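Local coordinates for protein Cys-Gly metallodipeptidase DUG1 (Saccharomyces cerevisiae, PDB 4G1P) that hydrolyses the dipeptide Cys-Gly as a zinc- or manganese-dependent homodimeric dipeptidase and serves as the catalytic component of the glutathione-degrading complex, at residues L85-S90 against N162-F167; T96-G101 against K191-V196; C218-T223 against E382-G387; D268-P273 against P351-E356. All coordinates share one frame; numbering follows the deposited sequence.

Read from the N terminus, the chain illustrates how one sheet is assembled by crossing connections while another domain is closed by nested ones. Interaction 1 closes the first loop by pairing strand 83-88 with strand 162-168. Interaction 2 opens inside that loop at strand 96-102 and closes beyond it at 191-196, so the two cross, and they meet where strands 96-102 and 162-168 are neighbours in the same sheet. Interaction 3 begins only after both are complete, joining strands 210-226 and 378-391. Interaction 4, tying 268-273 to the start of helix 355-371, is nested within its loop; the two touch where D386 bonds S355.

Interaction 1: residues L85-S90 against N162-F167; sequences LSRFGS and NLVTCF
F88 and L163 hold each other through a pair of backbone bonds, F88 N to L163 O at 2.7 Å and L163 N to F88 O at 2.9 Å, the hydrogen-bonded pair of an antiparallel strand pairing. Beside it, R87 and V164 form a non-hydrogen-bonded pair. These two pairs are the firm stretch of the contact. On one face of the sheet the CB atoms of F88 and L163 lie 4.1 Å apart, and the phenylalanine ring, with CG anti to the backbone N (chi1 -178°), then leads away from the partner strand. Both ends are slacker. Toward L85 the bond from T165 N to S86 O is short (2.7 Å) but bent, its return from S86 N to T165 O is weak, and L85 CD2 simply packs against C166 SG at 3.9 Å. At the other end the strand gives way to G89 and solvent-exposed S90. There N162 OD1 stands 3.3 Å from S90 N at an angle too poor for a hydrogen bond, while its ND2 bonds the carbonyl of D91. On the R87 side the guanidinium turns from V164 to a salt bridge with D60 and to the carbonyl and ring of Y189. Within the sheet, strand 162-168 lies between strands 83-88 and 96-102, with V164 and C166 touching L98, while F88 and L163 pack on V149 of helix 135-154.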
loop_
_atom_site.group_PDB
_atom_site.type_symbol
_atom_site.label_atom_id
_atom_site.label_comp_id
_atom_site.label_asym_id
_atom_site.label_seq_id
_atom_site.Cartn_x
_atom_site.Cartn_y
_atom_site.Cartn_z
ATOM N N LEU A 85 15.324 -30.285 -12.561
ATOM C CA LEU A 85 15.573 -31.661 -12.175
ATOM C C LEU A 85 16.959 -32.086 -12.633
ATOM O O LEU A 85 17.351 -31.827 -13.770
ATOM C CB LEU A 85 14.527 -32.603 -12.782
ATOM C CG LEU A 85 13.034 -32.288 -12.647
ATOM C CD1 LEU A 85 12.274 -33.467 -13.193
ATOM C CD2 LEU A 85 12.613 -32.001 -11.212
ATOM N N SER A 86 17.698 -32.741 -11.750
ATOM C CA SER A 86 18.990 -33.281 -12.113
ATOM C C SER A 86 19.349 -34.488 -11.252
ATOM O O SER A 86 18.741 -34.728 -10.207
ATOM C CB SER A 86 20.062 -32.206 -11.994
ATOM O OG SER A 86 20.334 -31.906 -10.641
ATOM N N ARG A 87 20.325 -35.262 -11.707
ATOM C CA ARG A 87 20.798 -36.402 -10.943
ATOM C C ARG A 87 22.301 -36.292 -10.832
ATOM O O ARG A 87 22.967 -35.740 -11.719
ATOM C CB ARG A 87 20.409 -37.729 -11.605
ATOM C CG ARG A 87 19.294 -37.612 -12.652
ATOM C CD ARG A 87 18.896 -38.950 -13.312
ATOM N NE ARG A 87 17.941 -39.663 -12.478
ATOM C CZ ARG A 87 16.640 -39.743 -12.721
ATOM N NH1 ARG A 87 16.110 -39.191 -13.799
ATOM N NH2 ARG A 87 15.866 -40.403 -11.878
ATOM N N PHE A 88 22.837 -36.787 -9.725
ATOM C CA PHE A 88 24.275 -36.962 -9.597
ATOM C C PHE A 88 24.561 -38.388 -9.144
ATOM O O PHE A 88 24.219 -38.783 -8.030
ATOM C CB PHE A 88 24.904 -35.945 -8.644
ATOM C CG PHE A 88 26.390 -36.071 -8.543
ATOM C CD1 PHE A 88 26.967 -36.912 -7.598
ATOM C CD2 PHE A 88 27.219 -35.376 -9.411
ATOM C CE1 PHE A 88 28.339 -37.042 -7.513
ATOM C CE2 PHE A 88 28.593 -35.504 -9.330
ATOM C CZ PHE A 88 29.155 -36.334 -8.385
ATOM N N GLY A 89 25.194 -39.146 -10.031
ATOM C CA GLY A 89 25.428 -40.561 -9.830
ATOM C C GLY A 89 24.292 -41.414 -10.374
ATOM O O GLY A 89 23.137 -40.987 -10.414
ATOM N N SER A 90 24.623 -42.625 -10.808
ATOM C CA SER A 90 23.604 -43.574 -11.236
ATOM C C SER A 90 24.042 -44.990 -10.926
ATOM O O SER A 90 24.052 -45.856 -11.800
ATOM C CB SER A 90 23.239 -43.408 -12.724
ATOM O OG SER A 90 24.381 -43.221 -13.545
ATOM N N ASN A 162 22.833 -41.762 -4.750
ATOM C CA ASN A 162 22.473 -41.108 -5.993
ATOM C C ASN A 162 21.611 -39.903 -5.658
ATOM O O ASN A 162 20.540 -40.051 -5.077
ATOM C CB ASN A 162 21.706 -42.050 -6.908
ATOM C CG ASN A 162 22.480 -43.319 -7.219
ATOM O OD1 ASN A 162 23.579 -43.281 -7.773
ATOM N ND2 ASN A 162 21.909 -44.450 -6.856
ATOM N N LEU A 163 22.086 -38.711 -6.007
ATOM C CA LEU A 163 21.359 -37.502 -5.702
ATOM C C LEU A 163 20.423 -37.150 -6.842
ATOM O O LEU A 163 20.762 -37.315 -8.004
ATOM C CB LEU A 163 22.319 -36.350 -5.434
ATOM C CG LEU A 163 21.628 -35.253 -4.636
ATOM C CD1 LEU A 163 21.278 -35.779 -3.239
ATOM C CD2 LEU A 163 22.494 -34.002 -4.564
ATOM N N VAL A 164 19.232 -36.688 -6.501
ATOM C CA VAL A 164 18.258 -36.263 -7.489
ATOM C C VAL A 164 17.725 -34.943 -7.000
ATOM O O VAL A 164 17.512 -34.759 -5.801
ATOM C CB VAL A 164 17.111 -37.270 -7.645
ATOM C CG1 VAL A 164 16.022 -36.725 -8.550
ATOM C CG2 VAL A 164 17.643 -38.555 -8.206
ATOM N N THR A 165 17.529 -34.015 -7.924
ATOM C CA THR A 165 17.261 -32.648 -7.555
ATOM C C THR A 165 15.906 -32.234 -8.053
ATOM O O THR A 165 15.469 -32.673 -9.100
ATOM C CB THR A 165 18.355 -31.720 -8.114
ATOM O OG1 THR A 165 18.720 -30.787 -7.114
ATOM C CG2 THR A 165 17.889 -30.938 -9.285
ATOM N N CYS A 166 15.233 -31.397 -7.281
ATOM C CA CYS A 166 13.967 -30.818 -7.698
ATOM C C CYS A 166 13.859 -29.381 -7.145
ATOM O O CYS A 166 13.358 -29.155 -6.048
ATOM C CB CYS A 166 12.802 -31.701 -7.235
ATOM S SG CYS A 166 11.166 -31.067 -7.700
ATOM N N PHE A 167 14.363 -28.420 -7.910
ATOM C CA PHE A 167 14.444 -27.021 -7.479
ATOM C C PHE A 167 13.425 -26.154 -8.232
ATOM O O PHE A 167 13.511 -26.003 -9.453
ATOM C CB PHE A 167 15.859 -26.481 -7.728
ATOM C CG PHE A 167 16.941 -27.165 -6.917
ATOM C CD1 PHE A 167 16.660 -27.739 -5.683
ATOM C CD2 PHE A 167 18.257 -27.212 -7.385
ATOM C CE1 PHE A 167 17.672 -28.364 -4.929
ATOM C CE2 PHE A 167 19.281 -27.832 -6.639
ATOM C CZ PHE A 167 18.988 -28.402 -5.407
#

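Interaction 2: residues T96-G101 against K191-V196; sequences TVLVYG and KGVDAV
D194 folds its carboxylate back alongside the start of strand 96-102, and T96 receives it with its backbone. With CG lying beside the aspartate's own N (chi1 -60°), OD2 comes to 2.8 Å from T96 N, met on the anti side and 22° out of the carboxylate plane. The return bond runs from D194 N to T96 O, 2.9 Å long and in the carbonyl plane, so one residue grips both polar backbone atoms of the threonine. Were D194 replaced by an alanine, T96 N would probably lose this acceptor, and a water that also lies within bonding distance of T96 OG1 and G192 O would lose one of its partners. Farther along, the segments settle into parallel pairing in the mixed alpha/beta sheet of the M20 catalytic domain: L98 N donates to A195 O at 2.9 Å in a nearly straight bond. Strand 96-102 leads through helix 135-154 to strand 162-168 on one flank, a beta-alpha-beta crossover, and the chain then returns past it to place 195-198 on the other. Side chains alternate across this sheet. L98 and V196 project from one face, where L98 CB lies 3.9 Å from V196 CG2 and, at the same distance, from V193 CG1, so both valines meet it from the side of segment 191-196; L433 of helix 426-433 packs on all three. V97 and A195 take the opposite face, against Y475 of helix 458-477.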
loop_
_atom_site.group_PDB
_atom_site.type_symbol
_atom_site.label_atom_id
_atom_site.label_comp_id
_atom_site.label_asym_id
_atom_site.label_seq_id
_atom_site.Cartn_x
_atom_site.Cartn_y
_atom_site.Cartn_z
ATOM N N THR A 96 18.760 -43.702 -3.435
ATOM C CA THR A 96 18.554 -42.444 -4.128
ATOM C C THR A 96 17.874 -41.407 -3.236
ATOM O O THR A 96 16.763 -41.626 -2.767
ATOM C CB THR A 96 17.728 -42.654 -5.385
ATOM O OG1 THR A 96 18.472 -43.475 -6.287
ATOM C CG2 THR A 96 17.428 -41.326 -6.044
ATOM N N VAL A 97 18.546 -40.293 -2.981
ATOM C CA VAL A 97 17.925 -39.221 -2.212
ATOM C C VAL A 97 17.524 -38.048 -3.106
ATOM O O VAL A 97 18.336 -37.518 -3.862
ATOM C CB VAL A 97 18.838 -38.700 -1.093
ATOM C CG1 VAL A 97 18.129 -37.614 -0.308
ATOM C CG2 VAL A 97 19.232 -39.828 -0.175
ATOM N N LEU A 98 16.257 -37.666 -3.026
ATOM C CA LEU A 98 15.779 -36.486 -3.731
ATOM C C LEU A 98 15.869 -35.298 -2.788
ATOM O O LEU A 98 15.354 -35.347 -1.654
ATOM C CB LEU A 98 14.339 -36.685 -4.207
ATOM C CG LEU A 98 13.614 -35.469 -4.797
ATOM C CD1 LEU A 98 14.463 -34.833 -5.849
ATOM C CD2 LEU A 98 12.305 -35.875 -5.418
ATOM N N VAL A 99 16.547 -34.244 -3.241
ATOM C CA VAL A 99 16.558 -32.993 -2.489
ATOM C C VAL A 99 15.776 -31.915 -3.215
ATOM O O VAL A 99 15.906 -31.738 -4.428
ATOM C CB VAL A 99 17.986 -32.493 -2.149
ATOM C CG1 VAL A 99 18.672 -33.469 -1.216
ATOM C CG2 VAL A 99 18.814 -32.270 -3.410
ATOM N N TYR A 100 14.955 -31.205 -2.450
ATOM C CA TYR A 100 14.135 -30.115 -2.962
ATOM C C TYR A 100 14.489 -28.806 -2.274
ATOM O O TYR A 100 14.795 -28.783 -1.070
ATOM C CB TYR A 100 12.667 -30.420 -2.708
ATOM C CG TYR A 100 11.762 -29.210 -2.710
ATOM C CD1 TYR A 100 11.574 -28.445 -1.556
ATOM C CD2 TYR A 100 11.068 -28.850 -3.855
ATOM C CE1 TYR A 100 10.760 -27.344 -1.561
ATOM C CE2 TYR A 100 10.236 -27.761 -3.861
ATOM C CZ TYR A 100 10.086 -27.012 -2.715
ATOM O OH TYR A 100 9.254 -25.930 -2.731
ATOM N N GLY A 101 14.411 -27.717 -3.039
ATOM C CA GLY A 101 14.586 -26.369 -2.528
ATOM C C GLY A 101 13.992 -25.380 -3.517
ATOM O O GLY A 101 13.357 -25.769 -4.503
ATOM N N LYS A 191 11.040 -42.149 -10.162
ATOM C CA LYS A 191 10.654 -43.539 -9.921
ATOM C C LYS A 191 11.494 -44.255 -8.861
ATOM O O LYS A 191 10.948 -44.964 -8.011
ATOM C CB LYS A 191 10.611 -44.354 -11.224
ATOM C CG LYS A 191 11.941 -44.927 -11.696
ATOM C CD LYS A 191 11.754 -45.773 -12.960
ATOM C CE LYS A 191 13.088 -46.190 -13.606
ATOM N NZ LYS A 191 13.771 -47.341 -12.923
ATOM N N GLY A 192 12.805 -44.053 -8.875
ATOM C CA GLY A 192 13.657 -44.817 -7.982
ATOM C C GLY A 192 13.941 -44.211 -6.616
ATOM O O GLY A 192 14.748 -44.749 -5.854
ATOM N N VAL A 193 13.275 -43.104 -6.302
ATOM C CA VAL A 193 13.593 -42.339 -5.105
ATOM C C VAL A 193 13.345 -43.133 -3.825
ATOM O O VAL A 193 12.302 -43.761 -3.673
ATOM C CB VAL A 193 12.812 -41.009 -5.064
ATOM C CG1 VAL A 193 13.065 -40.301 -3.766
ATOM C CG2 VAL A 193 13.215 -40.123 -6.231
ATOM N N ASP A 194 14.308 -43.105 -2.910
ATOM C CA ASP A 194 14.166 -43.820 -1.648
ATOM C C ASP A 194 13.849 -42.915 -0.464
ATOM O O ASP A 194 13.473 -43.387 0.611
ATOM C CB ASP A 194 15.429 -44.629 -1.354
ATOM C CG ASP A 194 15.713 -45.641 -2.422
ATOM O OD1 ASP A 194 14.791 -46.409 -2.761
ATOM O OD2 ASP A 194 16.843 -45.648 -2.947
ATOM N N ALA A 195 14.003 -41.614 -0.658
ATOM C CA ALA A 195 13.910 -40.690 0.453
ATOM C C ALA A 195 13.972 -39.289 -0.090
ATOM O O ALA A 195 14.545 -39.056 -1.153
ATOM C CB ALA A 195 15.048 -40.921 1.444
ATOM N N VAL A 196 13.373 -38.364 0.648
ATOM C CA VAL A 196 13.392 -36.966 0.280
ATOM C C VAL A 196 13.896 -36.127 1.448
ATOM O O VAL A 196 13.440 -36.288 2.587
ATOM C CB VAL A 196 12.008 -36.494 -0.159
ATOM C CG1 VAL A 196 11.976 -34.968 -0.301
ATOM C CG2 VAL A 196 11.619 -37.177 -1.459
HETATM O O HOH W 1 17.453 -46.461 -5.550
#

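Interaction 3: residues C218-T223 against E382-G387; sequences CNYYQT and ELIHDG. With CYS (cysteine), chain E.
A classic beta bulge, with I384 and H385 both set against Y220, interrupts an antiparallel strand pair at the edge of the pocket for the substrate's cysteine. Y220 O takes a bond from I384 N at 2.6 Å and a weak one from H385 N, while Y220 N returns to H385 O. Beyond this irregularity the register shifts by one residue, from Y220-H385 to Y221-L383. The extra residue leaves I384 beside Y220, with CD1 3.6 Å from the tyrosine CD1. H385 stands with CG between its backbone N and carbonyl carbon (chi1 71°), which brings one ring face over Y220 CB in a CH-pi contact, 3.9 Å from CB to the ring centroid. Its NE2 then approaches SG of the bound cysteine at 3.1 Å, and C218 SG lies 3.7 Å from the same sulfur. A333 of the second subunit packs on H385 as well, and Y220 OH bonds the carbonyl of K334 there. At the far end Q222 and E382 run side by side: NE2 of Q222 donates to OE2 of E382 at 2.6 Å, the acceptor lying in the amide plane but the donor above the carboxylate plane. The other oxygen, E382 OE1, forms a salt bridge with R380. With a leucine in place of Q222, E382 OE2 would probably be left without its amide partner. Bulge and pocket residues together belong to the lid-domain sheet of this M20 dipeptidase, whose substrate site is bordered by a strand pair touching the partner subunit.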
loop_
_atom_site.group_PDB
_atom_site.type_symbol
_atom_site.label_atom_id
_atom_site.label_comp_id
_atom_site.label_asym_id
_atom_site.label_seq_id
_atom_site.Cartn_x
_atom_site.Cartn_y
_atom_site.Cartn_z
ATOM N N CYS A 218 -0.828 -23.461 5.101
ATOM C CA CYS A 218 -1.130 -22.052 4.950
ATOM C C CYS A 218 -2.241 -21.816 3.921
ATOM O O CYS A 218 -2.161 -22.264 2.776
ATOM C CB CYS A 218 0.137 -21.256 4.591
ATOM S SG CYS A 218 -0.104 -19.451 4.605
ATOM N N ASN A 219 -3.290 -21.130 4.352
ATOM C CA ASN A 219 -4.353 -20.727 3.444
ATOM C C ASN A 219 -4.365 -19.212 3.339
ATOM O O ASN A 219 -4.536 -18.511 4.341
ATOM C CB ASN A 219 -5.710 -21.264 3.913
ATOM C CG ASN A 219 -5.909 -22.735 3.569
ATOM O OD1 ASN A 219 -4.944 -23.483 3.423
ATOM N ND2 ASN A 219 -7.161 -23.147 3.420
ATOM N N TYR A 220 -4.141 -18.699 2.139
ATOM C CA TYR A 220 -4.023 -17.260 1.981
ATOM C C TYR A 220 -5.267 -16.705 1.304
ATOM O O TYR A 220 -5.629 -17.130 0.197
ATOM C CB TYR A 220 -2.767 -16.907 1.193
ATOM C CG TYR A 220 -2.249 -15.515 1.458
ATOM C CD1 TYR A 220 -2.894 -14.405 0.938
ATOM C CD2 TYR A 220 -1.117 -15.310 2.225
ATOM C CE1 TYR A 220 -2.425 -13.126 1.179
ATOM C CE2 TYR A 220 -0.639 -14.039 2.468
ATOM C CZ TYR A 220 -1.301 -12.946 1.941
ATOM O OH TYR A 220 -0.832 -11.673 2.162
ATOM N N TYR A 221 -5.916 -15.760 1.978
ATOM C CA TYR A 221 -7.185 -15.211 1.502
ATOM C C TYR A 221 -7.115 -13.717 1.193
ATOM O O TYR A 221 -6.289 -12.972 1.750
ATOM C CB TYR A 221 -8.306 -15.463 2.523
ATOM C CG TYR A 221 -8.545 -16.919 2.811
ATOM C CD1 TYR A 221 -9.284 -17.700 1.947
ATOM C CD2 TYR A 221 -8.014 -17.518 3.943
ATOM C CE1 TYR A 221 -9.494 -19.039 2.197
ATOM C CE2 TYR A 221 -8.214 -18.859 4.205
ATOM C CZ TYR A 221 -8.954 -19.617 3.328
ATOM O OH TYR A 221 -9.162 -20.958 3.583
ATOM N N GLN A 222 -7.994 -13.290 0.298
ATOM C CA GLN A 222 -8.230 -11.870 0.088
ATOM C C GLN A 222 -9.726 -11.602 0.129
ATOM O O GLN A 222 -10.510 -12.279 -0.545
ATOM C CB GLN A 222 -7.609 -11.365 -1.226
ATOM C CG GLN A 222 -8.170 -11.986 -2.489
ATOM C CD GLN A 222 -7.512 -11.445 -3.741
ATOM O OE1 GLN A 222 -6.573 -10.654 -3.676
ATOM N NE2 GLN A 222 -8.005 -11.870 -4.894
ATOM N N THR A 223 -10.120 -10.640 0.953
ATOM C CA THR A 223 -11.512 -10.202 0.983
ATOM C C THR A 223 -11.660 -8.969 0.099
ATOM O O THR A 223 -10.991 -7.961 0.327
ATOM C CB THR A 223 -11.995 -9.896 2.419
ATOM O OG1 THR A 223 -12.153 -11.123 3.133
ATOM C CG2 THR A 223 -13.333 -9.182 2.401
ATOM N N GLU A 382 -11.994 -14.656 -1.339
ATOM C CA GLU A 382 -11.479 -15.744 -2.140
ATOM C C GLU A 382 -10.103 -16.223 -1.699
ATOM O O GLU A 382 -9.335 -15.500 -1.062
ATOM C CB GLU A 382 -11.504 -15.380 -3.620
ATOM C CG GLU A 382 -10.333 -14.579 -4.110
ATOM C CD GLU A 382 -10.585 -14.026 -5.502
ATOM O OE1 GLU A 382 -11.740 -14.127 -5.965
ATOM O OE2 GLU A 382 -9.642 -13.496 -6.128
ATOM N N LEU A 383 -9.821 -17.475 -2.020
ATOM C CA LEU A 383 -8.578 -18.095 -1.634
ATOM C C LEU A 383 -7.537 -17.730 -2.681
ATOM O O LEU A 383 -7.799 -17.807 -3.876
ATOM C CB LEU A 383 -8.780 -19.614 -1.549
ATOM C CG LEU A 383 -7.565 -20.526 -1.340
ATOM C CD1 LEU A 383 -7.082 -20.454 0.082
ATOM C CD2 LEU A 383 -7.892 -21.955 -1.736
ATOM N N ILE A 384 -6.360 -17.308 -2.242
ATOM C CA ILE A 384 -5.299 -17.028 -3.200
ATOM C C ILE A 384 -4.416 -18.253 -3.416
ATOM O O ILE A 384 -4.134 -18.622 -4.552
ATOM C CB ILE A 384 -4.429 -15.844 -2.784
ATOM C CG1 ILE A 384 -5.286 -14.577 -2.676
ATOM C CG2 ILE A 384 -3.284 -15.698 -3.777
ATOM C CD1 ILE A 384 -4.571 -13.368 -2.097
ATOM N N HIS A 385 -3.970 -18.870 -2.326
ATOM C CA HIS A 385 -3.281 -20.149 -2.412
ATOM C C HIS A 385 -3.425 -20.960 -1.129
ATOM O O HIS A 385 -3.664 -20.402 -0.050
ATOM C CB HIS A 385 -1.804 -19.981 -2.808
ATOM C CG HIS A 385 -0.937 -19.379 -1.745
ATOM N ND1 HIS A 385 -0.214 -18.222 -1.947
ATOM C CD2 HIS A 385 -0.639 -19.792 -0.487
ATOM C CE1 HIS A 385 0.474 -17.937 -0.852
ATOM N NE2 HIS A 385 0.230 -18.871 0.050
ATOM N N ASP A 386 -3.296 -22.279 -1.256
ATOM C CA ASP A 386 -3.301 -23.153 -0.089
ATOM C C ASP A 386 -2.133 -24.128 -0.145
ATOM O O ASP A 386 -1.673 -24.499 -1.224
ATOM C CB ASP A 386 -4.652 -23.871 0.080
ATOM C CG ASP A 386 -4.965 -24.856 -1.052
ATOM O OD1 ASP A 386 -4.215 -24.953 -2.052
ATOM O OD2 ASP A 386 -5.999 -25.546 -0.930
ATOM N N GLY A 387 -1.646 -24.513 1.027
ATOM C CA GLY A 387 -0.540 -25.445 1.144
ATOM C C GLY A 387 -0.795 -26.291 2.374
ATOM O O GLY A 387 -1.214 -25.762 3.404
HETATM N N CYS E . 6.437 -18.611 2.483
HETATM C CA CYS E . 5.011 -18.586 2.744
HETATM C C CYS E . 4.768 -18.941 4.213
HETATM O O CYS E . 5.216 -19.980 4.696
HETATM C CB CYS E . 4.268 -19.528 1.793
HETATM S SG CYS E . 2.513 -19.528 1.990
#

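Interaction 4: residues D268-P273 against P351-E356; sequences DEMVAP and PDMDSE
M270 and A272 fit against the residues that lead into helix 355-371, whose N-cap is D354, its OD2 bonding K357 N. The fit starts from a cis peptide between P351 and D352. Such a bond turns the carbonyl of P351 and the N-H of D352 to the same side, and segment 268-273 meets both: A272 N donates to P351 O, and D352 N to M270 O, each at 2.9 Å. The methyl of A272 is the small bump here. It sits in a shallow hollow between the P351 ring, CB to CB 4.3 Å, and the carboxylate of D352, which turns both oxygens toward it. V271 points the other way, toward the loop at R315, Y316 and P317, and only grazes the sulfur of M353. M270 supplies the larger knob: CB rests 4.1 Å from M353 CG, and the remainder of the chain lies along the backbone of M353 and D354, near K357 and L361 of the helix. The contact is thus a surface joint between a short, weakly bonded helical turn and the start of a long helix. With CG anti to the carbonyl carbon (chi1 -79°) and the chain extended at chi2, M270 brings SD to D354 N in a weak hydrogen bond of 3.5 Å.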
loop_
_atom_site.group_PDB
_atom_site.type_symbol
_atom_site.label_atom_id
_atom_site.label_comp_id
_atom_site.label_asym_id
_atom_site.label_seq_id
_atom_site.Cartn_x
_atom_site.Cartn_y
_atom_site.Cartn_z
ATOM N N ASP A 268 -11.891 -24.409 15.501
ATOM C CA ASP A 268 -11.505 -25.089 16.733
ATOM C C ASP A 268 -11.929 -26.552 16.749
ATOM O O ASP A 268 -11.209 -27.418 17.247
ATOM C CB ASP A 268 -12.153 -24.383 17.912
ATOM C CG ASP A 268 -11.400 -24.589 19.191
ATOM O OD1 ASP A 268 -11.510 -25.690 19.773
ATOM O OD2 ASP A 268 -10.700 -23.644 19.617
ATOM N N GLU A 269 -13.103 -26.815 16.192
ATOM C CA GLU A 269 -13.648 -28.166 16.115
ATOM C C GLU A 269 -12.740 -29.080 15.293
ATOM O O GLU A 269 -12.629 -30.267 15.571
ATOM C CB GLU A 269 -15.073 -28.141 15.523
ATOM C CG GLU A 269 -16.152 -27.432 16.396
ATOM C CD GLU A 269 -15.999 -25.902 16.463
ATOM O OE1 GLU A 269 -15.153 -25.350 15.734
ATOM O OE2 GLU A 269 -16.718 -25.247 17.249
ATOM N N MET A 270 -12.081 -28.516 14.289
ATOM C CA MET A 270 -11.226 -29.292 13.403
ATOM C C MET A 270 -9.828 -29.486 13.944
ATOM O O MET A 270 -9.056 -30.255 13.382
ATOM C CB MET A 270 -11.101 -28.600 12.054
ATOM C CG MET A 270 -12.263 -28.797 11.135
ATOM S SD MET A 270 -11.884 -28.052 9.556
ATOM C CE MET A 270 -11.748 -26.337 10.048
ATOM N N VAL A 271 -9.496 -28.766 15.011
ATOM C CA VAL A 271 -8.161 -28.826 15.593
ATOM C C VAL A 271 -7.944 -30.100 16.410
ATOM O O VAL A 271 -8.593 -30.312 17.434
ATOM C CB VAL A 271 -7.894 -27.614 16.478
ATOM C CG1 VAL A 271 -6.576 -27.780 17.238
ATOM C CG2 VAL A 271 -7.868 -26.357 15.635
ATOM N N ALA A 272 -7.027 -30.947 15.952
ATOM C CA ALA A 272 -6.735 -32.203 16.637
ATOM C C ALA A 272 -6.356 -31.958 18.097
ATOM O O ALA A 272 -5.656 -30.997 18.413
ATOM C CB ALA A 272 -5.631 -32.963 15.911
ATOM N N PRO A 273 -6.844 -32.816 18.999
ATOM C CA PRO A 273 -6.583 -32.639 20.434
ATOM C C PRO A 273 -5.153 -32.993 20.830
ATOM O O PRO A 273 -4.467 -33.770 20.156
ATOM C CB PRO A 273 -7.563 -33.609 21.084
ATOM C CG PRO A 273 -7.799 -34.649 20.037
ATOM C CD PRO A 273 -7.768 -33.930 18.735
ATOM N N PRO A 351 -3.126 -30.065 11.979
ATOM C CA PRO A 351 -4.111 -31.150 11.995
ATOM C C PRO A 351 -5.187 -30.877 13.061
ATOM O O PRO A 351 -4.881 -30.330 14.123
ATOM C CB PRO A 351 -3.269 -32.371 12.356
ATOM C CG PRO A 351 -2.079 -31.808 13.076
ATOM C CD PRO A 351 -1.787 -30.527 12.391
ATOM N N ASP A 352 -6.433 -31.231 12.772
ATOM C CA ASP A 352 -6.786 -31.874 11.515
ATOM C C ASP A 352 -7.652 -30.963 10.658
ATOM O O ASP A 352 -8.762 -31.338 10.300
ATOM C CB ASP A 352 -7.558 -33.172 11.782
ATOM C CG ASP A 352 -6.984 -33.975 12.948
ATOM O OD1 ASP A 352 -5.766 -34.268 12.947
ATOM O OD2 ASP A 352 -7.758 -34.302 13.875
ATOM N N MET A 353 -7.155 -29.775 10.321
ATOM C CA MET A 353 -7.949 -28.814 9.550
ATOM C C MET A 353 -8.034 -29.177 8.065
ATOM O O MET A 353 -7.013 -29.357 7.411
ATOM C CB MET A 353 -7.379 -27.406 9.725
ATOM C CG MET A 353 -7.457 -26.909 11.145
ATOM S SD MET A 353 -6.453 -25.449 11.462
ATOM C CE MET A 353 -7.227 -24.275 10.343
ATOM N N ASP A 354 -9.248 -29.303 7.536
ATOM C CA ASP A 354 -9.429 -29.550 6.106
ATOM C C ASP A 354 -9.422 -28.228 5.337
ATOM O O ASP A 354 -10.108 -27.279 5.726
ATOM C CB ASP A 354 -10.735 -30.312 5.844
ATOM C CG ASP A 354 -11.008 -30.524 4.355
ATOM O OD1 ASP A 354 -10.098 -30.954 3.616
ATOM O OD2 ASP A 354 -12.142 -30.244 3.912
ATOM N N SER A 355 -8.653 -28.173 4.253
ATOM C CA SER A 355 -8.501 -26.951 3.469
ATOM C C SER A 355 -9.858 -26.423 3.017
ATOM O O SER A 355 -10.244 -25.292 3.354
ATOM C CB SER A 355 -7.594 -27.197 2.258
ATOM O OG SER A 355 -7.317 -25.992 1.554
ATOM N N GLU A 356 -10.571 -27.266 2.269
ATOM C CA GLU A 356 -11.921 -26.986 1.785
ATOM C C GLU A 356 -12.853 -26.423 2.855
ATOM O O GLU A 356 -13.374 -25.314 2.716
ATOM C CB GLU A 356 -12.536 -28.268 1.244
ATOM C CG GLU A 356 -13.187 -28.130 -0.110
ATOM C CD GLU A 356 -12.188 -28.255 -1.234
ATOM O OE1 GLU A 356 -10.976 -28.304 -0.931
ATOM O OE2 GLU A 356 -12.612 -28.319 -2.413
#